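Local coordinates for uncharacterized protein MJ1460 (Methanocaldococcus jannaschii DSM 2661, PDB 2OSO), which is of unknown function but binds a zinc ion through a V4R domain and belongs to the vinyl-4-reductase family, at residues N68-F81 with F119-F132. The protein carries 3 engineered substitutions. Numbering follows the deposited sequence.
Sequences NIEELKKIFKLMNF and FIAGILAGCLEEIF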
loop_
_atom_site.group_PDB
_atom_site.type_symbol
_atom_site.label_atom_id
_atom_site.label_comp_id
_atom_site.label_asym_id
_atom_site.label_seq_id
_atom_site.Cartn_x
_atom_site.Cartn_y
_atom_site.Cartn_z
ATOM N N ASN A 68 22.762 4.255 -6.660
ATOM C CA ASN A 68 23.707 3.161 -6.831
ATOM C C ASN A 68 23.140 1.884 -6.253
ATOM O O ASN A 68 22.019 1.867 -5.714
ATOM C CB ASN A 68 25.114 3.531 -6.257
ATOM C CG ASN A 68 25.107 3.911 -4.773
ATOM O OD1 ASN A 68 24.512 3.232 -3.936
ATOM N ND2 ASN A 68 25.853 4.985 -4.432
ATOM N N ILE A 69 23.851 0.797 -6.459
ATOM C CA ILE A 69 23.401 -0.508 -5.991
ATOM C C ILE A 69 23.341 -0.518 -4.473
ATOM O O ILE A 69 22.421 -1.078 -3.912
ATOM C CB ILE A 69 24.311 -1.638 -6.516
ATOM C CG1 ILE A 69 24.219 -1.765 -8.039
ATOM C CG2 ILE A 69 24.008 -2.975 -5.859
ATOM C CD1 ILE A 69 22.904 -1.969 -8.618
ATOM N N GLU A 70 24.258 0.168 -3.774
ATOM C CA GLU A 70 24.214 0.061 -2.310
ATOM C C GLU A 70 22.907 0.685 -1.792
ATOM O O GLU A 70 22.248 0.140 -0.912
ATOM C CB GLU A 70 25.477 0.643 -1.648
ATOM C CG GLU A 70 26.004 -0.156 -0.412
ATOM C CD GLU A 70 25.970 -1.723 -0.555
ATOM O OE1 GLU A 70 26.431 -2.293 -1.590
ATOM O OE2 GLU A 70 25.472 -2.388 0.397
ATOM N N GLU A 71 22.517 1.815 -2.382
ATOM C CA GLU A 71 21.293 2.509 -2.042
ATOM C C GLU A 71 20.048 1.673 -2.396
ATOM O O GLU A 71 19.075 1.650 -1.637
ATOM C CB GLU A 71 21.262 3.891 -2.746
ATOM C CG GLU A 71 20.183 4.782 -2.223
ATOM C CD GLU A 71 20.335 6.288 -2.605
ATOM O OE1 GLU A 71 21.177 6.681 -3.434
ATOM O OE2 GLU A 71 19.555 7.080 -2.058
ATOM N N LEU A 72 20.092 0.979 -3.523
ATOM C CA LEU A 72 19.016 0.037 -3.893
ATOM C C LEU A 72 18.805 -1.033 -2.807
ATOM O O LEU A 72 17.659 -1.367 -2.422
ATOM C CB LEU A 72 19.340 -0.617 -5.245
ATOM C CG LEU A 72 18.351 -1.627 -5.862
ATOM C CD1 LEU A 72 16.890 -1.241 -5.693
ATOM C CD2 LEU A 72 18.679 -1.827 -7.315
ATOM N N LYS A 73 19.923 -1.590 -2.335
ATOM C CA LYS A 73 19.899 -2.608 -1.292
ATOM C C LYS A 73 19.287 -2.061 0.006
ATOM O O LYS A 73 18.513 -2.775 0.699
ATOM C CB LYS A 73 21.305 -3.167 -1.046
ATOM C CG LYS A 73 21.898 -3.988 -2.234
ATOM C CD LYS A 73 23.348 -4.417 -1.940
ATOM C CE LYS A 73 23.895 -5.356 -3.001
ATOM N NZ LYS A 73 25.395 -5.603 -2.940
ATOM N N LYS A 74 19.650 -0.811 0.338
ATOM C CA LYS A 74 19.161 -0.158 1.527
ATOM C C LYS A 74 17.656 0.092 1.491
ATOM O O LYS A 74 16.970 -0.144 2.458
ATOM C CB LYS A 74 19.882 1.158 1.742
ATOM C CG LYS A 74 19.737 1.712 3.146
ATOM C CD LYS A 74 20.117 3.184 3.163
ATOM C CE LYS A 74 20.829 3.606 4.477
ATOM N N ILE A 75 17.163 0.620 0.382
ATOM C CA ILE A 75 15.718 0.805 0.178
ATOM C C ILE A 75 14.945 -0.491 0.389
ATOM O O ILE A 75 13.895 -0.486 1.015
ATOM C CB ILE A 75 15.404 1.342 -1.223
ATOM C CG1 ILE A 75 15.901 2.790 -1.336
ATOM C CG2 ILE A 75 13.892 1.245 -1.495
ATOM C CD1 ILE A 75 15.999 3.342 -2.759
ATOM N N PHE A 76 15.450 -1.615 -0.099
ATOM C CA PHE A 76 14.748 -2.900 0.117
ATOM C C PHE A 76 14.686 -3.291 1.610
ATOM O O PHE A 76 13.659 -3.779 2.083
ATOM C CB PHE A 76 15.311 -4.012 -0.752
ATOM C CG PHE A 76 14.597 -4.156 -2.081
ATOM C CD1 PHE A 76 14.596 -3.110 -2.978
ATOM C CD2 PHE A 76 13.941 -5.315 -2.409
ATOM C CE1 PHE A 76 13.905 -3.177 -4.162
ATOM C CE2 PHE A 76 13.250 -5.412 -3.603
ATOM C CZ PHE A 76 13.261 -4.354 -4.492
ATOM N N LYS A 77 15.745 -3.019 2.365
ATOM C CA LYS A 77 15.678 -3.259 3.820
ATOM C C LYS A 77 14.693 -2.316 4.514
ATOM O O LYS A 77 13.984 -2.734 5.422
ATOM C CB LYS A 77 17.047 -3.133 4.487
ATOM C CG LYS A 77 18.020 -4.233 4.138
ATOM C CD LYS A 77 17.564 -5.618 4.635
ATOM C CE LYS A 77 17.407 -5.670 6.161
ATOM N NZ LYS A 77 17.413 -7.098 6.734
ATOM N N LEU A 78 14.714 -1.037 4.137
ATOM C CA LEU A 78 13.773 -0.052 4.706
ATOM C C LEU A 78 12.308 -0.371 4.420
ATOM O O LEU A 78 11.434 -0.174 5.280
ATOM C CB LEU A 78 14.098 1.327 4.169
ATOM C CG LEU A 78 15.376 1.959 4.682
ATOM C CD1 LEU A 78 15.608 3.306 3.985
ATOM C CD2 LEU A 78 15.342 2.098 6.214
HETATM N N MSE A 79 12.039 -0.879 3.220
HETATM C CA MSE A 79 10.701 -1.275 2.829
HETATM C C MSE A 79 10.271 -2.587 3.509
HETATM O O MSE A 79 9.084 -2.929 3.509
HETATM C CB MSE A 79 10.651 -1.427 1.321
HETATM C CG MSE A 79 10.814 -0.199 0.518
HETATM SE SE MSE A 79 10.491 -0.580 -1.416
HETATM C CE MSE A 79 8.554 -0.643 -1.390
ATOM N N ASN A 80 11.231 -3.307 4.100
ATOM C CA ASN A 80 11.011 -4.626 4.661
ATOM C C ASN A 80 10.662 -5.624 3.562
ATOM O O ASN A 80 9.937 -6.649 3.756
ATOM C CB ASN A 80 9.984 -4.603 5.812
ATOM C CG ASN A 80 10.161 -5.763 6.748
ATOM O OD1 ASN A 80 11.261 -6.294 6.850
ATOM N ND2 ASN A 80 9.084 -6.190 7.422
ATOM N N PHE A 81 11.270 -5.397 2.399
ATOM C CA PHE A 81 11.060 -6.272 1.224
ATOM C C PHE A 81 12.121 -7.376 1.102
ATOM O O PHE A 81 12.028 -8.225 0.233
ATOM C CB PHE A 81 11.002 -5.384 -0.051
ATOM C CG PHE A 81 9.604 -4.963 -0.447
ATOM C CD1 PHE A 81 8.598 -4.832 0.494
ATOM C CD2 PHE A 81 9.324 -4.674 -1.768
ATOM C CE1 PHE A 81 7.328 -4.498 0.126
ATOM C CE2 PHE A 81 8.083 -4.333 -2.172
ATOM C CZ PHE A 81 7.043 -4.233 -1.219
ATOM N N PHE A 119 5.437 -6.947 -8.905
ATOM C CA PHE A 119 5.686 -5.565 -8.399
ATOM C C PHE A 119 7.169 -5.351 -8.085
ATOM O O PHE A 119 7.774 -4.390 -8.569
ATOM C CB PHE A 119 4.773 -5.261 -7.193
ATOM C CG PHE A 119 4.988 -3.922 -6.580
ATOM C CD1 PHE A 119 4.751 -2.767 -7.319
ATOM C CD2 PHE A 119 5.327 -3.791 -5.247
ATOM C CE1 PHE A 119 4.969 -1.523 -6.746
ATOM C CE2 PHE A 119 5.500 -2.528 -4.691
ATOM C CZ PHE A 119 5.281 -1.408 -5.449
ATOM N N ILE A 120 7.792 -6.267 -7.343
ATOM C CA ILE A 120 9.239 -6.169 -7.032
ATOM C C ILE A 120 10.113 -6.185 -8.329
ATOM O O ILE A 120 11.073 -5.417 -8.483
ATOM C CB ILE A 120 9.698 -7.301 -6.018
ATOM C CG1 ILE A 120 9.212 -6.994 -4.577
ATOM C CG2 ILE A 120 11.234 -7.502 -6.134
ATOM C CD1 ILE A 120 9.448 -8.100 -3.524
ATOM N N ALA A 121 9.734 -7.005 -9.294
ATOM C CA ALA A 121 10.471 -7.145 -10.552
ATOM C C ALA A 121 10.421 -5.820 -11.321
ATOM O O ALA A 121 11.436 -5.379 -11.847
ATOM C CB ALA A 121 9.928 -8.356 -11.416
ATOM N N GLY A 122 9.264 -5.158 -11.306
ATOM C CA GLY A 122 9.102 -3.828 -11.892
ATOM C C GLY A 122 9.956 -2.826 -11.177
ATOM O O GLY A 122 10.627 -1.931 -11.803
ATOM N N ILE A 123 9.891 -2.877 -9.856
ATOM C CA ILE A 123 10.708 -1.930 -9.052
ATOM C C ILE A 123 12.187 -2.031 -9.474
ATOM O O ILE A 123 12.860 -1.034 -9.691
ATOM C CB ILE A 123 10.616 -2.182 -7.582
ATOM C CG1 ILE A 123 9.209 -1.778 -7.058
ATOM C CG2 ILE A 123 11.675 -1.307 -6.851
ATOM C CD1 ILE A 123 9.007 -2.199 -5.578
ATOM N N LEU A 124 12.654 -3.246 -9.615
ATOM C CA LEU A 124 14.063 -3.527 -9.939
ATOM C C LEU A 124 14.415 -3.000 -11.316
ATOM O O LEU A 124 15.466 -2.405 -11.494
ATOM C CB LEU A 124 14.342 -5.029 -9.840
ATOM C CG LEU A 124 14.482 -5.574 -8.420
ATOM C CD1 LEU A 124 14.546 -7.100 -8.491
ATOM C CD2 LEU A 124 15.665 -4.978 -7.675
ATOM N N ALA A 125 13.509 -3.143 -12.275
ATOM C CA ALA A 125 13.737 -2.608 -13.607
ATOM C C ALA A 125 13.851 -1.100 -13.589
ATOM O O ALA A 125 14.714 -0.524 -14.268
ATOM C CB ALA A 125 12.605 -3.036 -14.580
ATOM N N GLY A 126 12.953 -0.467 -12.818
ATOM C CA GLY A 126 12.915 0.966 -12.732
ATOM C C GLY A 126 14.126 1.535 -12.034
ATOM O O GLY A 126 14.676 2.567 -12.470
ATOM N N CYS A 127 14.524 0.911 -10.922
ATOM C CA CYS A 127 15.697 1.343 -10.162
ATOM C C CYS A 127 17.014 1.191 -10.931
ATOM O O CYS A 127 17.867 2.061 -10.886
ATOM C CB CYS A 127 15.816 0.620 -8.825
ATOM S SG CYS A 127 14.554 1.075 -7.640
ATOM N N LEU A 128 17.156 0.083 -11.632
ATOM C CA LEU A 128 18.347 -0.194 -12.447
ATOM C C LEU A 128 18.485 0.758 -13.620
ATOM O O LEU A 128 19.607 1.112 -13.986
ATOM C CB LEU A 128 18.312 -1.617 -12.972
ATOM C CG LEU A 128 18.581 -2.673 -11.885
ATOM C CD1 LEU A 128 18.236 -4.080 -12.453
ATOM C CD2 LEU A 128 20.004 -2.602 -11.385
ATOM N N GLU A 129 17.374 1.155 -14.221
ATOM C CA GLU A 129 17.410 2.285 -15.181
ATOM C C GLU A 129 17.862 3.641 -14.579
ATOM O O GLU A 129 18.677 4.388 -15.185
ATOM C CB GLU A 129 16.067 2.420 -15.894
ATOM C CG GLU A 129 16.025 3.593 -16.887
ATOM C CD GLU A 129 14.704 3.779 -17.611
ATOM O OE1 GLU A 129 13.950 2.811 -17.802
ATOM O OE2 GLU A 129 14.424 4.948 -18.005
ATOM N N GLU A 130 17.324 4.000 -13.413
ATOM C CA GLU A 130 17.787 5.191 -12.705
ATOM C C GLU A 130 19.323 5.156 -12.427
ATOM O O GLU A 130 20.013 6.170 -12.523
ATOM C CB GLU A 130 16.983 5.400 -11.409
ATOM C CG GLU A 130 15.557 5.910 -11.579
ATOM C CD GLU A 130 15.421 7.174 -12.420
ATOM O OE1 GLU A 130 15.903 8.271 -12.017
ATOM O OE2 GLU A 130 14.848 7.079 -13.527
ATOM N N ILE A 131 19.838 3.992 -12.065
ATOM C CA ILE A 131 21.241 3.834 -11.738
ATOM C C ILE A 131 22.125 3.797 -12.974
ATOM O O ILE A 131 23.109 4.452 -12.999
ATOM C CB ILE A 131 21.493 2.538 -10.892
ATOM C CG1 ILE A 131 20.906 2.689 -9.486
ATOM C CG2 ILE A 131 23.000 2.284 -10.782
ATOM C CD1 ILE A 131 20.569 1.346 -8.800
ATOM N N PHE A 132 21.752 3.027 -13.990
ATOM C CA PHE A 132 22.623 2.734 -15.133
ATOM C C PHE A 132 22.186 3.360 -16.493
ATOM O O PHE A 132 22.886 3.185 -17.499
ATOM C CB PHE A 132 22.744 1.211 -15.285
ATOM C CG PHE A 132 23.474 0.521 -14.123
ATOM C CD1 PHE A 132 24.792 0.899 -13.786
ATOM C CD2 PHE A 132 22.859 -0.471 -13.382
ATOM C CE1 PHE A 132 25.466 0.282 -12.737
ATOM C CE2 PHE A 132 23.509 -1.080 -12.323
ATOM C CZ PHE A 132 24.839 -0.735 -12.016
#
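L72 fits as a knob into a hole formed by L124, C127, L128 and I131 in an antiparallel helix pair of this V4R protein, helix 69-79 packing on helix 119-132 at 151°. With CG anti to the backbone N (chi1 -179°), L72 sends both methyls among these side chains, its branched end suiting the hole: CD1 lies 3.8 Å from C127 CB, while CD2 turns to I131 CD1. One turn on, the flat F76 ring slots in rim first, meeting I120 CG2 in its own plane and I123 CG2 near it. Beta-branched I120 can thus serve two rings, its CG1 lying 3.6 Å from CD2 of F81, which follows the Schellman motif at N80. F81 CE2 meets F119 CE2, and M79 CE lies over one F81 face, offset toward the rim. Replacing F81 by alanine would remove the ring and is likely to leave a gap beside I120 and F119. F119 also packs edge-to-face against F60 of helix 53-64 and, across the dimer interface, F36 of the second subunit. At the other end, I69 CD1 touches F132 CE2. N68 suits the N-cap, its OD1 accepting from E71 N. The apolar tip of I131, CD1, approaches N68 O to 3.4 Å.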